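Local coordinates for hypothetical protein, IPT/TIG domain protein (Bacteroides ovatus, PDB 4HW6) that is of unknown function but, with an IPT/TIG domain joined to a six-bladed beta-propeller, probably binds carbohydrate as an auxiliary nutrient-binding protein, at residues N151-Y156 against D410-C415. Numbering follows the deposited sequence. Where two conformers were deposited one is given.
Sequences NYDDLY and DMKRKC
Charged side chains of Lys412 and Arg413 reach across to Asp153 and the backbone beside it, in a surface contact between neighbouring blades of the six-bladed beta-propeller. One side is the turn leading into strand 154-158; the other is the hairpin turn between strands 404-410 and 415-420. Arg413 NH1 gives Tyr152 O a nearly straight bond of 2.7 Å (174°), with the carbonyl oxygen in the guanidinium plane. Arg413 NH1 also makes a salt bridge within its own turn to Asp410 OD2, on the syn side, at 2.8 Å, while NH2 makes one to Asp153 OD1. Asp410 is itself fixed: OD1 accepts from Arg413 N in an Asx motif, and OD2 is also hydrogen-bonded to the hydroxyl of Tyr417. Lys412 NZ, 2.7 Å from Asp153 OD1, makes a second salt bridge to it, coming in from above the carboxylate plane. Bent at its third torsion (chi3 81°), the lysine chain also brings NZ within 2.8 Å of Asn151 O, almost in line with that C=O bond, and sets CE above the guanidinium plane, toward its rim. Beside these polar bonds, Tyr152 lies with a ring face against the turn backbone, Met411 N standing 3.6 Å above its plane, toward the rim of the ring. Tyr152 CZ packs on CB of Met411, modelled as selenomethionine, at 3.6 Å, and Phe146 meets the ring edge-to-face. An alanine in place of Arg413 would probably leave Tyr152 O without this donor and Asp410 and Asp153 without the cation they share, with only Lys412 left as a charged tie between the two turns. Phe169 adds a cation-pi contact to the arginine. The charges alternate from Lys412 through Asp153 and Arg413 to Asp410, with Asp153 alone on the far side of the blade boundary; gripped by both cations, it would probably be stabilised in its ionised form.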
loop_
_atom_site.group_PDB
_atom_site.type_symbol
_atom_site.label_atom_id
_atom_site.label_comp_id
_atom_site.label_asym_id
_atom_site.label_seq_id
_atom_site.Cartn_x
_atom_site.Cartn_y
_atom_site.Cartn_z
ATOM N N ASN A 151 0.546 -8.423 -12.053
ATOM C CA ASN A 151 -0.745 -7.714 -11.894
ATOM C C ASN A 151 -1.276 -7.755 -10.444
ATOM O O ASN A 151 -2.452 -8.058 -10.181
ATOM C CB ASN A 151 -1.789 -8.274 -12.855
ATOM C CG ASN A 151 -3.054 -7.432 -12.904
ATOM O OD1 ASN A 151 -2.998 -6.205 -12.858
ATOM N ND2 ASN A 151 -4.195 -8.090 -12.980
ATOM N N TYR A 152 -0.379 -7.455 -9.519
ATOM C CA TYR A 152 -0.679 -7.376 -8.088
ATOM C C TYR A 152 -1.074 -8.703 -7.472
ATOM O O TYR A 152 -1.755 -8.721 -6.447
ATOM C CB TYR A 152 -1.703 -6.254 -7.783
ATOM C CG TYR A 152 -1.139 -4.929 -8.196
ATOM C CD1 TYR A 152 -0.289 -4.226 -7.360
ATOM C CD2 TYR A 152 -1.378 -4.428 -9.463
ATOM C CE1 TYR A 152 0.290 -3.036 -7.759
ATOM C CE2 TYR A 152 -0.797 -3.242 -9.881
ATOM C CZ TYR A 152 0.027 -2.557 -9.020
ATOM O OH TYR A 152 0.590 -1.376 -9.393
ATOM N N ASP A 153 -0.619 -9.803 -8.070
ATOM C CA ASP A 153 -0.911 -11.135 -7.532
ATOM C C ASP A 153 0.245 -11.780 -6.754
ATOM O O ASP A 153 0.043 -12.796 -6.103
ATOM C CB ASP A 153 -1.396 -12.078 -8.617
ATOM C CG ASP A 153 -2.832 -11.783 -9.064
ATOM O OD1 ASP A 153 -3.610 -11.141 -8.316
ATOM O OD2 ASP A 153 -3.176 -12.198 -10.175
ATOM N N ASP A 154 1.433 -11.196 -6.826
ATOM C CA ASP A 154 2.577 -11.710 -6.088
ATOM C C ASP A 154 3.324 -10.594 -5.397
ATOM O O ASP A 154 3.922 -9.714 -6.042
ATOM C CB ASP A 154 3.498 -12.519 -6.994
ATOM C CG ASP A 154 2.794 -13.693 -7.624
ATOM O OD1 ASP A 154 2.582 -14.736 -6.956
ATOM O OD2 ASP A 154 2.384 -13.543 -8.790
ATOM N N LEU A 155 3.249 -10.623 -4.073
ATOM C CA LEU A 155 3.921 -9.679 -3.179
ATOM C C LEU A 155 4.995 -10.409 -2.400
ATOM O O LEU A 155 4.749 -11.459 -1.807
ATOM C CB LEU A 155 2.935 -9.110 -2.181
ATOM C CG LEU A 155 3.463 -8.183 -1.109
ATOM C CD1 LEU A 155 3.934 -6.874 -1.743
ATOM C CD2 LEU A 155 2.347 -7.918 -0.096
ATOM N N TYR A 156 6.198 -9.859 -2.408
ATOM C CA TYR A 156 7.333 -10.482 -1.746
ATOM C C TYR A 156 7.853 -9.572 -0.658
ATOM O O TYR A 156 7.746 -8.342 -0.750
ATOM C CB TYR A 156 8.468 -10.729 -2.745
ATOM C CG TYR A 156 8.122 -11.688 -3.845
ATOM C CD1 TYR A 156 8.328 -13.055 -3.694
ATOM C CD2 TYR A 156 7.595 -11.237 -5.045
ATOM C CE1 TYR A 156 8.021 -13.948 -4.696
ATOM C CE2 TYR A 156 7.267 -12.132 -6.058
ATOM C CZ TYR A 156 7.498 -13.481 -5.880
ATOM O OH TYR A 156 7.183 -14.385 -6.860
ATOM N N ASP A 410 -1.379 -1.616 -3.375
ATOM C CA ASP A 410 -2.022 -2.533 -4.290
ATOM C C ASP A 410 -2.982 -1.712 -5.131
ATOM O O ASP A 410 -4.056 -1.325 -4.659
ATOM C CB ASP A 410 -2.759 -3.576 -3.468
ATOM C CG ASP A 410 -3.386 -4.679 -4.294
ATOM O OD1 ASP A 410 -3.719 -4.469 -5.486
ATOM O OD2 ASP A 410 -3.590 -5.763 -3.693
HETATM N N MSE A 411 -2.585 -1.407 -6.362
HETATM C CA MSE A 411 -3.420 -0.603 -7.262
HETATM C C MSE A 411 -4.670 -1.367 -7.699
HETATM O O MSE A 411 -5.726 -0.776 -7.954
HETATM C CB MSE A 411 -2.611 -0.159 -8.484
HETATM C CG MSE A 411 -1.488 0.826 -8.170
HETATM SE SE MSE A 411 -0.723 1.568 -9.799
HETATM C CE MSE A 411 -2.337 1.620 -10.844
ATOM N N LYS A 412 -4.564 -2.685 -7.790
ATOM C CA LYS A 412 -5.702 -3.477 -8.234
ATOM C C LYS A 412 -6.807 -3.506 -7.179
ATOM O O LYS A 412 -7.994 -3.374 -7.484
ATOM C CB LYS A 412 -5.261 -4.898 -8.590
ATOM C CG LYS A 412 -6.377 -5.794 -9.080
ATOM C CD LYS A 412 -5.860 -6.991 -9.867
ATOM C CE LYS A 412 -5.382 -8.120 -8.974
ATOM N NZ LYS A 412 -4.927 -9.276 -9.803
ATOM N N ARG A 413 -6.419 -3.682 -5.934
ATOM C CA ARG A 413 -7.381 -3.815 -4.836
ATOM C C ARG A 413 -7.551 -2.510 -4.055
ATOM O O ARG A 413 -8.291 -2.484 -3.071
ATOM C CB ARG A 413 -6.954 -4.947 -3.908
ATOM C CG ARG A 413 -6.768 -6.263 -4.649
ATOM C CD ARG A 413 -6.422 -7.446 -3.759
ATOM N NE ARG A 413 -6.202 -8.645 -4.573
ATOM C CZ ARG A 413 -5.089 -8.926 -5.254
ATOM N NH1 ARG A 413 -4.039 -8.133 -5.204
ATOM N NH2 ARG A 413 -5.027 -10.030 -5.997
ATOM N N LYS A 414 -6.844 -1.462 -4.489
ATOM C CA LYS A 414 -6.904 -0.108 -3.911
ATOM C C LYS A 414 -6.717 -0.091 -2.389
ATOM O O LYS A 414 -7.587 0.346 -1.651
ATOM C CB LYS A 414 -8.222 0.585 -4.274
ATOM C CG LYS A 414 -8.530 0.672 -5.766
ATOM C CD LYS A 414 -7.516 1.491 -6.539
ATOM C CE LYS A 414 -8.005 1.734 -7.971
ATOM N NZ LYS A 414 -6.914 1.650 -8.991
ATOM N N CYS A 415 -5.566 -0.564 -1.934
ATOM C CA CYS A 415 -5.265 -0.620 -0.498
ATOM C C CYS A 415 -3.775 -0.631 -0.279
ATOM O O CYS A 415 -3.014 -0.998 -1.180
ATOM C CB CYS A 415 -5.914 -1.869 0.120
ATOM S SG CYS A 415 -5.333 -3.438 -0.585
#